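Exported gluconolactonase (Xanthomonas campestris pv. campestris, PDB 3DR2) catalyses the hydrolysis of gluconolactone to gluconate, a step of secondary glucose metabolism, as a calcium-binding six-bladed beta-propeller of the SMP-30 family. Local coordinates at residues 26-29 with 30-34; 166-169 with 170-174; 234-238 with 239-243; 254-258 with 259-263. One frame throughout, in Å; residues are numbered along the deposited sequence.

Contact 1 of 4, residues 26-29 with 30-34; sequences AALA and ARLGD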
ATOM      1  N   ALA A  26      14.606  37.249  -7.019  1.00 26.78           N
ATOM      2  CA  ALA A  26      13.765  38.264  -6.394  1.00 25.64           C
ATOM      3  C   ALA A  26      12.300  38.090  -6.780  1.00 24.64           C
ATOM      4  O   ALA A  26      11.404  38.281  -5.954  1.00 25.56           O
ATOM      5  CB  ALA A  26      14.244  39.660  -6.783  1.00 26.03           C
ATOM      6  N   ALA A  27      12.065  37.731  -8.038  1.00 25.71           N
ATOM      7  CA  ALA A  27      10.713  37.531  -8.544  1.00 23.48           C
ATOM      8  C   ALA A  27      10.014  36.373  -7.832  1.00 23.38           C
ATOM      9  O   ALA A  27       8.821  36.444  -7.532  1.00 25.71           O
ATOM     10  CB  ALA A  27      10.755  37.276 -10.044  1.00 25.56           C
ATOM     11  N   LEU A  28      10.751  35.303  -7.563  1.00 24.39           N
ATOM     12  CA  LEU A  28      10.164  34.157  -6.876  1.00 23.24           C
ATOM     13  C   LEU A  28       9.951  34.468  -5.396  1.00 24.42           C
ATOM     14  O   LEU A  28       9.004  33.977  -4.779  1.00 24.87           O
ATOM     15  CB  LEU A  28      11.056  32.923  -7.030  1.00 23.13           C
ATOM     16  CG  LEU A  28      10.604  31.651  -6.301  1.00 24.19           C
ATOM     17  CD1 LEU A  28       9.176  31.299  -6.697  1.00 22.10           C
ATOM     18  CD2 LEU A  28      11.546  30.510  -6.648  1.00 22.60           C
ATOM     19  N   ALA A  29      10.833  35.284  -4.824  1.00 24.81           N
ATOM     20  CA  ALA A  29      10.714  35.655  -3.419  1.00 23.24           C
ATOM     21  C   ALA A  29       9.427  36.450  -3.236  1.00 22.17           C
ATOM     22  O   ALA A  29       8.768  36.351  -2.207  1.00 24.06           O
ATOM     23  CB  ALA A  29      11.910  36.493  -2.989  1.00 24.07           C
ATOM     24  N   ALA A  30       9.077  37.239  -4.246  1.00 23.20           N
ATOM     25  CA  ALA A  30       7.865  38.047  -4.199  1.00 23.75           C
ATOM     26  C   ALA A  30       6.636  37.148  -4.319  1.00 24.60           C
ATOM     27  O   ALA A  30       5.647  37.329  -3.607  1.00 24.64           O
ATOM     28  CB  ALA A  30       7.878  39.067  -5.325  1.00 23.36           C
ATOM     29  N   ARG A  31       6.709  36.177  -5.223  1.00 23.97           N
ATOM     30  CA  ARG A  31       5.613  35.235  -5.442  1.00 23.22           C
ATOM     31  C   ARG A  31       5.270  34.446  -4.175  1.00 22.32           C
ATOM     32  O   ARG A  31       4.096  34.251  -3.848  1.00 22.52           O
ATOM     33  CB  ARG A  31       5.992  34.256  -6.558  1.00 23.97           C
ATOM     34  CG  ARG A  31       4.924  33.219  -6.889  1.00 24.63           C
ATOM     35  CD  ARG A  31       3.788  33.824  -7.698  1.00 24.40           C
ATOM     36  NE  ARG A  31       4.247  34.285  -9.006  1.00 25.57           N
ATOM     37  CZ  ARG A  31       4.562  33.483 -10.022  1.00 26.63           C
ATOM     38  NH1 ARG A  31       4.977  33.997 -11.173  1.00 28.14           N
ATOM     39  NH2 ARG A  31       4.445  32.170  -9.897  1.00 26.44           N
ATOM     40  N   LEU A  32       6.302  33.999  -3.464  1.00 24.21           N
ATOM     41  CA  LEU A  32       6.123  33.206  -2.249  1.00 21.32           C
ATOM     42  C   LEU A  32       5.896  33.990  -0.965  1.00 22.02           C
ATOM     43  O   LEU A  32       5.161  33.539  -0.090  1.00 22.95           O
ATOM     44  CB  LEU A  32       7.328  32.287  -2.039  1.00 22.75           C
ATOM     45  CG  LEU A  32       7.655  31.292  -3.154  1.00 22.77           C
ATOM     46  CD1 LEU A  32       8.696  30.305  -2.659  1.00 22.10           C
ATOM     47  CD2 LEU A  32       6.397  30.557  -3.566  1.00 22.16           C
ATOM     48  N   GLY A  33       6.523  35.154  -0.839  1.00 23.36           N
ATOM     49  CA  GLY A  33       6.366  35.918   0.386  1.00 22.85           C
ATOM     50  C   GLY A  33       6.844  35.063   1.547  1.00 23.08           C
ATOM     51  O   GLY A  33       7.853  34.369   1.428  1.00 23.22           O
ATOM     52  N   ASP A  34       6.119  35.090   2.662  1.00 24.03           N
ATOM     53  CA  ASP A  34       6.493  34.303   3.836  1.00 24.75           C
ATOM     54  C   ASP A  34       5.734  32.975   3.931  1.00 24.27           C
ATOM     55  O   ASP A  34       5.576  32.415   5.018  1.00 24.30           O
ATOM     56  CB  ASP A  34       6.253  35.120   5.110  1.00 27.77           C
ATOM     57  CG  ASP A  34       7.225  36.280   5.254  1.00 31.54           C
ATOM     58  OD1 ASP A  34       7.323  37.103   4.319  1.00 34.61           O
ATOM     59  OD2 ASP A  34       7.892  36.370   6.308  1.00 35.47           O
TER
HETATM   60  O   HOH W   1      10.045  34.748  -0.054  1.00 26.89           O
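Ala30 opens the second half of a short alpha-helix, residues 26-32, by giving its backbone N-H to Ala26 O at 3.1 Å, the first of four consecutive i to i+4 bonds. The helix lies on the outside of the six-bladed propeller, against strands 22-23 and 252-254 of one blade. Ala30 is on its exposed side, where a small methyl that keeps the helical backbone regular is suitable; its CB lies 3.6 Å from Ala27 O. Arg31 N continues the ladder to Ala27 O. The Arg31 side chain leaves the helix with CG anti to the backbone N (chi1 -180°) and then bends twice, and its guanidinium forms a salt bridge with Asp247 and a cation-pi contact with Trp251, so a long, flexible base joins the helix to the neighbouring loop. Leu32 N bonds to Leu28 O at 3.0 Å, and here the side chains meet as well: one turn apart, the two leucines share the buried side, with Leu28 CD1 3.9 Å from Leu32 CG. Both also pack on Ile23 and Trp253, so branched aliphatic residues fill the seam between helix and blade. Gly33 ends the helix. Its N still reaches Ala29 O at 2.9 Å, but its phi is positive (59°), a conformation that glycine adopts with little cost, and the chain turns away toward Asp34. A water finishes the exit: it donates to Ala29 O at 3.0 Å and to Gly33 O at 2.7 Å.

Contact 2 of 4, residues 166-169 with 170-174; sequences LAHH and SVYRL
With chi1 at 48°, His168 holds CG between its backbone N and carbonyl carbon, and its ring swings toward the strand that follows; Ser170, chi1 -51°, sets OG beside its own backbone N to meet it. His168 ND1 donates to Ser170 OG at 2.8 Å, a bond bent to 139° at the hydrogen, with the hydroxyl tilted out of the imidazole plane. Ser170 OG is also bonded to Asp186 on the adjoining strand, so a small hydroxyl serves two partners. These residues lie where the loop after strand 144-147 enters strand 169-174, an inner strand of a four-stranded antiparallel propeller blade. Two residues further on, Tyr172 extends its ring back toward the loop, and the phenol oxygen arrives near the plane of the imidazole at its edge, with Tyr172 OH 3.2 Å from His168 CE1. Leu166 comes from the opposite direction, its methyl CD1 3.4 Å from Tyr172 OH, while its CB lies over one face of the His168 ring. A water binds the polar groups of this buried corner together: it donates to His168 O at 2.9 Å and accepts from Ser170 N at 3.0 Å and from Tyr172 OH at 2.8 Å.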
ATOM      1  N   LEU A 166       5.480  -3.448 -26.008  1.00 19.49           N
ATOM      2  CA  LEU A 166       5.998  -2.383 -26.856  1.00 20.98           C
ATOM      3  C   LEU A 166       7.504  -2.270 -26.643  1.00 22.00           C
ATOM      4  O   LEU A 166       7.993  -2.482 -25.534  1.00 23.79           O
ATOM      5  CB  LEU A 166       5.320  -1.054 -26.509  1.00 20.50           C
ATOM      6  CG  LEU A 166       3.791  -1.020 -26.631  1.00 20.40           C
ATOM      7  CD1 LEU A 166       3.267   0.355 -26.245  1.00 21.64           C
ATOM      8  CD2 LEU A 166       3.378  -1.363 -28.050  1.00 22.22           C
ATOM      9  N   ALA A 167       8.234  -1.941 -27.706  1.00 22.11           N
ATOM     10  CA  ALA A 167       9.685  -1.808 -27.629  1.00 22.51           C
ATOM     11  C   ALA A 167      10.093  -0.345 -27.512  1.00 22.65           C
ATOM     12  O   ALA A 167      11.155   0.062 -27.989  1.00 25.28           O
ATOM     13  CB  ALA A 167      10.330  -2.434 -28.864  1.00 23.54           C
ATOM     14  N   HIS A 168       9.243   0.445 -26.874  1.00 20.62           N
ATOM     15  CA  HIS A 168       9.516   1.858 -26.702  1.00 19.89           C
ATOM     16  C   HIS A 168       8.695   2.435 -25.556  1.00 18.29           C
ATOM     17  O   HIS A 168       7.609   1.934 -25.246  1.00 20.24           O
ATOM     18  CB  HIS A 168       9.201   2.607 -28.007  1.00 21.13           C
ATOM     19  CG  HIS A 168       7.867   2.263 -28.602  1.00 21.83           C
ATOM     20  ND1 HIS A 168       6.703   2.912 -28.251  1.00 20.89           N
ATOM     21  CD2 HIS A 168       7.512   1.318 -29.505  1.00 21.80           C
ATOM     22  CE1 HIS A 168       5.688   2.383 -28.911  1.00 21.74           C
ATOM     23  NE2 HIS A 168       6.152   1.412 -29.679  1.00 23.95           N
ATOM     24  N   HIS A 169       9.240   3.469 -24.916  1.00 18.27           N
ATOM     25  CA  HIS A 169       8.570   4.177 -23.819  1.00 15.96           C
ATOM     26  C   HIS A 169       8.240   5.500 -24.488  1.00 15.27           C
ATOM     27  O   HIS A 169       9.122   6.333 -24.671  1.00 17.25           O
ATOM     28  CB  HIS A 169       9.531   4.455 -22.662  1.00 15.22           C
ATOM     29  CG  HIS A 169      10.221   3.242 -22.130  1.00 15.80           C
ATOM     30  ND1 HIS A 169      11.274   3.323 -21.246  1.00 15.51           N
ATOM     31  CD2 HIS A 169      10.016   1.923 -22.355  1.00 15.32           C
ATOM     32  CE1 HIS A 169      11.691   2.104 -20.948  1.00 17.06           C
ATOM     33  NE2 HIS A 169      10.944   1.237 -21.608  1.00 16.68           N
ATOM     34  N   SER A 170       6.978   5.712 -24.835  1.00 17.07           N
ATOM     35  CA  SER A 170       6.628   6.924 -25.553  1.00 16.74           C
ATOM     36  C   SER A 170       5.742   7.931 -24.852  1.00 17.78           C
ATOM     37  O   SER A 170       5.162   7.657 -23.802  1.00 16.51           O
ATOM     38  CB  SER A 170       5.957   6.540 -26.874  1.00 18.01           C
ATOM     39  OG  SER A 170       6.734   5.592 -27.580  1.00 19.81           O
ATOM     40  N   VAL A 171       5.677   9.114 -25.454  1.00 18.86           N
ATOM     41  CA  VAL A 171       4.808  10.189 -25.007  1.00 19.33           C
ATOM     42  C   VAL A 171       3.753  10.090 -26.100  1.00 20.60           C
ATOM     43  O   VAL A 171       4.091  10.103 -27.283  1.00 20.05           O
ATOM     44  CB  VAL A 171       5.478  11.579 -25.093  1.00 21.80           C
ATOM     45  CG1 VAL A 171       4.435  12.665 -24.864  1.00 21.38           C
ATOM     46  CG2 VAL A 171       6.579  11.700 -24.050  1.00 23.05           C
ATOM     47  N   TYR A 172       2.492   9.955 -25.713  1.00 17.91           N
ATOM     48  CA  TYR A 172       1.417   9.833 -26.690  1.00 19.29           C
ATOM     49  C   TYR A 172       0.417  10.972 -26.616  1.00 20.15           C
ATOM     50  O   TYR A 172       0.311  11.663 -25.602  1.00 21.46           O
ATOM     51  CB  TYR A 172       0.632   8.536 -26.486  1.00 17.54           C
ATOM     52  CG  TYR A 172       1.411   7.257 -26.659  1.00 19.03           C
ATOM     53  CD1 TYR A 172       2.100   6.686 -25.593  1.00 15.94           C
ATOM     54  CD2 TYR A 172       1.419   6.588 -27.882  1.00 16.68           C
ATOM     55  CE1 TYR A 172       2.769   5.479 -25.735  1.00 17.94           C
ATOM     56  CE2 TYR A 172       2.083   5.387 -28.038  1.00 16.93           C
ATOM     57  CZ  TYR A 172       2.757   4.834 -26.962  1.00 16.68           C
ATOM     58  OH  TYR A 172       3.421   3.645 -27.120  1.00 18.61           O
ATOM     59  N   ARG A 173      -0.324  11.146 -27.708  1.00 19.91           N
ATOM     60  CA  ARG A 173      -1.370  12.156 -27.787  1.00 18.98           C
ATOM     61  C   ARG A 173      -2.658  11.457 -28.199  1.00 19.87           C
ATOM     62  O   ARG A 173      -2.709  10.797 -29.239  1.00 18.51           O
ATOM     63  CB  ARG A 173      -1.037  13.240 -28.816  1.00 20.59           C
ATOM     64  CG  ARG A 173      -2.185  14.221 -29.039  1.00 22.02           C
ATOM     65  CD  ARG A 173      -1.797  15.351 -29.981  1.00 22.56           C
ATOM     66  NE  ARG A 173      -2.891  16.303 -30.173  1.00 22.81           N
ATOM     67  CZ  ARG A 173      -3.890  16.138 -31.035  1.00 25.24           C
ATOM     68  NH1 ARG A 173      -4.842  17.056 -31.138  1.00 25.35           N
ATOM     69  NH2 ARG A 173      -3.933  15.064 -31.807  1.00 23.66           N
ATOM     70  N   LEU A 174      -3.696  11.596 -27.379  1.00 19.46           N
ATOM     71  CA  LEU A 174      -4.982  10.977 -27.672  1.00 20.10           C
ATOM     72  C   LEU A 174      -5.927  12.090 -28.111  1.00 20.51           C
ATOM     73  O   LEU A 174      -6.343  12.918 -27.305  1.00 22.05           O
ATOM     74  CB  LEU A 174      -5.543  10.276 -26.425  1.00 20.04           C
ATOM     75  CG  LEU A 174      -6.588   9.170 -26.639  1.00 22.52           C
ATOM     76  CD1 LEU A 174      -7.194   8.791 -25.295  1.00 23.15           C
ATOM     77  CD2 LEU A 174      -7.674   9.628 -27.580  1.00 25.87           C
TER
HETATM   78  O   HOH W   2       5.103   3.315 -24.954  1.00 18.98           O

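Contact 3 of 4, residues 234-238 with 239-243; sequences ASVPD and GLPDG. With CA (calcium ion), chain D.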
ATOM      1  N   ALA A 234      16.466  21.042 -18.096  1.00 20.84           N
ATOM      2  CA  ALA A 234      17.023  21.235 -16.769  1.00 20.00           C
ATOM      3  C   ALA A 234      17.226  19.937 -16.017  1.00 20.24           C
ATOM      4  O   ALA A 234      16.648  18.906 -16.353  1.00 19.07           O
ATOM      5  CB  ALA A 234      16.128  22.166 -15.952  1.00 21.91           C
ATOM      6  N   SER A 235      18.076  20.006 -15.001  1.00 18.60           N
ATOM      7  CA  SER A 235      18.358  18.871 -14.136  1.00 20.02           C
ATOM      8  C   SER A 235      18.071  19.388 -12.740  1.00 20.25           C
ATOM      9  O   SER A 235      18.399  20.534 -12.435  1.00 23.18           O
ATOM     10  CB  SER A 235      19.834  18.459 -14.220  1.00 22.19           C
ATOM     11  OG  SER A 235      20.182  18.007 -15.517  1.00 25.01           O
ATOM     12  N   VAL A 236      17.436  18.583 -11.899  1.00 21.09           N
ATOM     13  CA  VAL A 236      17.181  19.034 -10.538  1.00 18.70           C
ATOM     14  C   VAL A 236      18.410  18.659  -9.720  1.00 19.08           C
ATOM     15  O   VAL A 236      19.049  17.640  -9.979  1.00 18.01           O
ATOM     16  CB  VAL A 236      15.917  18.382  -9.921  1.00 19.73           C
ATOM     17  CG1 VAL A 236      14.679  18.897 -10.634  1.00 18.13           C
ATOM     18  CG2 VAL A 236      16.000  16.858 -10.006  1.00 17.29           C
ATOM     19  N   PRO A 237      18.764  19.485  -8.728  1.00 19.70           N
ATOM     20  CA  PRO A 237      19.933  19.212  -7.891  1.00 19.99           C
ATOM     21  C   PRO A 237      19.971  17.816  -7.277  1.00 21.43           C
ATOM     22  O   PRO A 237      21.011  17.159  -7.288  1.00 20.25           O
ATOM     23  CB  PRO A 237      19.858  20.309  -6.834  1.00 19.72           C
ATOM     24  CG  PRO A 237      19.252  21.450  -7.594  1.00 21.17           C
ATOM     25  CD  PRO A 237      18.134  20.761  -8.348  1.00 20.23           C
ATOM     26  N   ASP A 238      18.837  17.354  -6.762  1.00 20.24           N
ATOM     27  CA  ASP A 238      18.793  16.046  -6.123  1.00 21.13           C
ATOM     28  C   ASP A 238      17.576  15.198  -6.461  1.00 21.30           C
ATOM     29  O   ASP A 238      16.470  15.708  -6.627  1.00 20.47           O
ATOM     30  CB  ASP A 238      18.860  16.229  -4.610  1.00 22.89           C
ATOM     31  CG  ASP A 238      20.161  16.845  -4.161  1.00 23.77           C
ATOM     32  OD1 ASP A 238      21.194  16.141  -4.212  1.00 25.74           O
ATOM     33  OD2 ASP A 238      20.156  18.032  -3.766  1.00 25.49           O
ATOM     34  N   GLY A 239      17.790  13.893  -6.553  1.00 20.88           N
ATOM     35  CA  GLY A 239      16.694  12.993  -6.836  1.00 20.17           C
ATOM     36  C   GLY A 239      16.199  13.028  -8.263  1.00 22.08           C
ATOM     37  O   GLY A 239      16.922  13.409  -9.186  1.00 22.00           O
ATOM     38  N   LEU A 240      14.940  12.646  -8.434  1.00 18.80           N
ATOM     39  CA  LEU A 240      14.333  12.583  -9.753  1.00 21.48           C
ATOM     40  C   LEU A 240      13.281  13.643 -10.025  1.00 19.36           C
ATOM     41  O   LEU A 240      12.441  13.925  -9.172  1.00 17.42           O
ATOM     42  CB  LEU A 240      13.666  11.221  -9.936  1.00 21.19           C
ATOM     43  CG  LEU A 240      14.476   9.971  -9.597  1.00 22.77           C
ATOM     44  CD1 LEU A 240      13.546   8.787  -9.416  1.00 25.71           C
ATOM     45  CD2 LEU A 240      15.486   9.717 -10.690  1.00 24.30           C
ATOM     46  N   PRO A 241      13.323  14.254 -11.220  1.00 17.39           N
ATOM     47  CA  PRO A 241      12.315  15.262 -11.547  1.00 17.78           C
ATOM     48  C   PRO A 241      11.147  14.401 -12.042  1.00 17.14           C
ATOM     49  O   PRO A 241      11.005  14.146 -13.237  1.00 17.02           O
ATOM     50  CB  PRO A 241      12.983  16.067 -12.661  1.00 17.03           C
ATOM     51  CG  PRO A 241      13.838  15.050 -13.349  1.00 17.65           C
ATOM     52  CD  PRO A 241      14.428  14.271 -12.197  1.00 17.72           C
ATOM     53  N   ASP A 242      10.354  13.919 -11.091  1.00 16.18           N
ATOM     54  CA  ASP A 242       9.222  13.037 -11.343  1.00 14.58           C
ATOM     55  C   ASP A 242       8.090  13.761 -12.061  1.00 16.31           C
ATOM     56  O   ASP A 242       8.009  13.752 -13.286  1.00 16.45           O
ATOM     57  CB  ASP A 242       8.733  12.481 -10.003  1.00 15.45           C
ATOM     58  CG  ASP A 242       8.001  11.165 -10.138  1.00 15.34           C
ATOM     59  OD1 ASP A 242       7.169  11.031 -11.059  1.00 15.17           O
ATOM     60  OD2 ASP A 242       8.240  10.266  -9.300  1.00 17.39           O
ATOM     61  N   GLY A 243       7.206  14.379 -11.286  1.00 14.97           N
ATOM     62  CA  GLY A 243       6.103  15.120 -11.867  1.00 14.71           C
ATOM     63  C   GLY A 243       6.362  16.605 -11.687  1.00 15.10           C
ATOM     64  O   GLY A 243       7.122  16.997 -10.804  1.00 13.73           O
TER
HETATM   65 CA    CA D 707       5.203  10.196 -12.149  1.00  1.00          CA
HETATM   66  O   HOH W   3      18.897  15.177 -10.579  1.00 29.04           O
HETATM   67  O   HOH W   4       4.990  12.329 -13.219  1.00 14.52           O
HETATM   68  O   HOH W   5       5.543   7.948 -11.009  1.00 16.93           O
HETATM   69  O   HOH W   6       2.798  10.258 -12.235  1.00 13.53           O
HETATM   70  O   HOH W   7       4.747  11.956 -10.505  1.00 24.65           O
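Val236 and Pro241 meet obliquely, the forked side chain of the valine set against the ring of the proline. Val236 CG2 touches Pro241 CD at 3.7 Å, and the other branch, Val236 CG1, comes within 3.9 Å of Pro241 CB, so the two methyls take hold of two corners of one ring. The valine is turned so that CG1 is beside the backbone N (chi1 -68°), and CG2 is thereby left to reach also 3.7 Å to Gly239 O. Both residues have Ser254 as a further neighbour on strand 252-254, and Val236 continues onto Cys261 and Phe263: compact, rigid apolar groups suit the side of the loop that rests on the next blade. The segment is the connection between strand 226-234 of one propeller blade and strand 244-246 of the following one. Gly239 carries the bend with a positive phi of 74°, where a side chain would collide with Asp238 O. A water spans the loop, donating to Gly239 O at 3.0 Å and lying also, unusually close, beside Val236 O. Pro241 is then the centre of an inverse gamma turn, which brings Asp242 round to the metal. Asp242 OD1 binds the calcium ion at 2.4 Å, together with Glu48, Asn134, Asn191 and four waters, while Asp242 OD2 stays 4.2 Å from the same ion. An anionic oxygen suits calcium, and with waters supplying half of the eight ligands, the arrangement is consistent with a site open enough for a substrate to displace water.

Contact 4 of 4, residues 254-258 with 259-263; sequences SSSGT and GVCVF
Ser254 and Cys261 face each other as an antiparallel hydrogen-bonded pair, CA atoms 5.1 Å apart, where strand 252-254 runs out into the turn that leads back along strand 259-263. Both bonds of the pair are short and nearly straight: Ser254 N to Cys261 O is 2.7 Å with 172° at the hydrogen, and Cys261 N to Ser254 O is 2.7 Å. This is a beta-hairpin within one propeller blade. Val260 adds a CA-H...O contact, its CA 3.1 Å from Ser254 O, so that oxygen is approached by two hydrogens. Beyond the pair the regular backbone bonding stops, although the chains stay close, and a side chain supplies the next link: Ser256, chi1 68°, holds OG between its backbone N and carbonyl carbon and donates to Gly259 O at 2.6 Å, arriving from above the carbonyl plane. Gly259 has backbone angles at which a CB would jam against Thr258 O, so the position calls for glycine. Cys261 SG lies 3.8 Å from Ser256 OG, a compact sulfur suited to the close quarters beside the turn. Further along, Ser254 CB reaches the edge of the Phe263 ring, CE1 at 4.4 Å, near the ring plane. Ser254 OG meanwhile turns to its own neighbour and donates to Ser255 O at 2.9 Å. Ser255 turns away, toward Gly243 on the loop that carries calcium ligand Asp242. Ser254 and Ser256 thus supply short hydroxyl donors to carbonyls in a buried setting, which implies that polar backbone oxygens here are satisfied by side chains as well as by strand pairing.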
ATOM      1  N   SER A 254       9.030  21.873 -10.393  1.00 15.79           N
ATOM      2  CA  SER A 254       9.264  20.438 -10.453  1.00 17.20           C
ATOM      3  C   SER A 254       9.586  19.750  -9.145  1.00 17.30           C
ATOM      4  O   SER A 254      10.251  20.305  -8.271  1.00 16.17           O
ATOM      5  CB  SER A 254      10.403  20.156 -11.431  1.00 17.11           C
ATOM      6  OG  SER A 254      10.735  18.783 -11.441  1.00 15.95           O
ATOM      7  N   SER A 255       9.119  18.516  -9.027  1.00 14.68           N
ATOM      8  CA  SER A 255       9.402  17.719  -7.845  1.00 16.85           C
ATOM      9  C   SER A 255      10.871  17.303  -7.918  1.00 16.37           C
ATOM     10  O   SER A 255      11.502  17.391  -8.975  1.00 17.28           O
ATOM     11  CB  SER A 255       8.526  16.465  -7.834  1.00 17.90           C
ATOM     12  OG  SER A 255       8.795  15.661  -8.978  1.00 17.63           O
ATOM     13  N   SER A 256      11.408  16.872  -6.784  1.00 16.50           N
ATOM     14  CA  SER A 256      12.781  16.394  -6.687  1.00 16.34           C
ATOM     15  C   SER A 256      12.900  15.632  -5.371  1.00 18.31           C
ATOM     16  O   SER A 256      11.940  15.562  -4.600  1.00 17.38           O
ATOM     17  CB  SER A 256      13.786  17.553  -6.730  1.00 17.64           C
ATOM     18  OG  SER A 256      13.709  18.354  -5.565  1.00 17.67           O
ATOM     19  N   GLY A 257      14.069  15.061  -5.112  1.00 17.29           N
ATOM     20  CA  GLY A 257      14.249  14.293  -3.896  1.00 17.97           C
ATOM     21  C   GLY A 257      14.176  15.098  -2.613  1.00 18.39           C
ATOM     22  O   GLY A 257      13.897  14.542  -1.551  1.00 18.56           O
ATOM     23  N   THR A 258      14.399  16.404  -2.711  1.00 18.03           N
ATOM     24  CA  THR A 258      14.405  17.265  -1.533  1.00 19.57           C
ATOM     25  C   THR A 258      13.287  18.297  -1.458  1.00 20.46           C
ATOM     26  O   THR A 258      13.181  19.027  -0.470  1.00 20.72           O
ATOM     27  CB  THR A 258      15.741  18.013  -1.426  1.00 20.25           C
ATOM     28  OG1 THR A 258      15.936  18.811  -2.601  1.00 22.42           O
ATOM     29  CG2 THR A 258      16.888  17.033  -1.292  1.00 22.41           C
ATOM     30  N   GLY A 259      12.455  18.359  -2.492  1.00 19.48           N
ATOM     31  CA  GLY A 259      11.369  19.325  -2.502  1.00 18.64           C
ATOM     32  C   GLY A 259      11.065  19.770  -3.914  1.00 19.06           C
ATOM     33  O   GLY A 259      11.356  19.043  -4.861  1.00 20.41           O
ATOM     34  N   VAL A 260      10.487  20.957  -4.066  1.00 16.96           N
ATOM     35  CA  VAL A 260      10.154  21.469  -5.393  1.00 18.23           C
ATOM     36  C   VAL A 260      11.144  22.530  -5.877  1.00 20.31           C
ATOM     37  O   VAL A 260      11.495  23.454  -5.142  1.00 19.47           O
ATOM     38  CB  VAL A 260       8.722  22.060  -5.421  1.00 18.34           C
ATOM     39  CG1 VAL A 260       8.497  22.846  -6.713  1.00 17.59           C
ATOM     40  CG2 VAL A 260       7.703  20.934  -5.316  1.00 17.08           C
ATOM     41  N   CYS A 261      11.596  22.374  -7.118  1.00 17.87           N
ATOM     42  CA  CYS A 261      12.535  23.309  -7.734  1.00 18.73           C
ATOM     43  C   CYS A 261      11.750  24.158  -8.716  1.00 18.48           C
ATOM     44  O   CYS A 261      10.868  23.655  -9.412  1.00 18.83           O
ATOM     45  CB  CYS A 261      13.639  22.559  -8.493  1.00 18.31           C
ATOM     46  SG  CYS A 261      14.692  21.496  -7.487  1.00 24.39           S
ATOM     47  N   VAL A 262      12.065  25.448  -8.772  1.00 17.76           N
ATOM     48  CA  VAL A 262      11.379  26.351  -9.679  1.00 19.27           C
ATOM     49  C   VAL A 262      12.368  26.900 -10.704  1.00 19.62           C
ATOM     50  O   VAL A 262      13.412  27.447 -10.341  1.00 20.92           O
ATOM     51  CB  VAL A 262      10.730  27.523  -8.911  1.00 20.01           C
ATOM     52  CG1 VAL A 262       9.843  28.327  -9.844  1.00 20.30           C
ATOM     53  CG2 VAL A 262       9.919  26.986  -7.736  1.00 20.08           C
ATOM     54  N   PHE A 263      12.039  26.730 -11.982  1.00 20.28           N
ATOM     55  CA  PHE A 263      12.876  27.206 -13.080  1.00 20.47           C
ATOM     56  C   PHE A 263      12.089  28.200 -13.921  1.00 21.31           C
ATOM     57  O   PHE A 263      10.868  28.097 -14.014  1.00 19.63           O
ATOM     58  CB  PHE A 263      13.275  26.057 -14.008  1.00 20.59           C
ATOM     59  CG  PHE A 263      13.946  24.908 -13.322  1.00 19.41           C
ATOM     60  CD1 PHE A 263      13.196  23.890 -12.744  1.00 21.02           C
ATOM     61  CD2 PHE A 263      15.336  24.824 -13.281  1.00 20.06           C
ATOM     62  CE1 PHE A 263      13.821  22.799 -12.137  1.00 20.81           C
ATOM     63  CE2 PHE A 263      15.969  23.741 -12.677  1.00 19.85           C
ATOM     64  CZ  PHE A 263      15.211  22.727 -12.105  1.00 19.19           C
TER

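Contacts 3 and 4 are neighbours, their centres 6 Å apart: Ser255 OG lies 2.8 Å from Gly243 O and Asp238 O 2.9 Å from Gly257 N, both probable hydrogen bonds. Contact 3 provides the calcium ligand Asp242, and the side chain of Ser255 in contact 4 is about 7 Å from the same calcium, so this pair borders the metal site. Contact 1 lies against the blade that holds contact 4, Leu28 CD2 packing 3.8 Å from Val262 CB. Contact 2 belongs to another blade, its centre about 38 Å from that of contact 1, across the chain's centre; its Val171 side chain is about 12 Å from that ion.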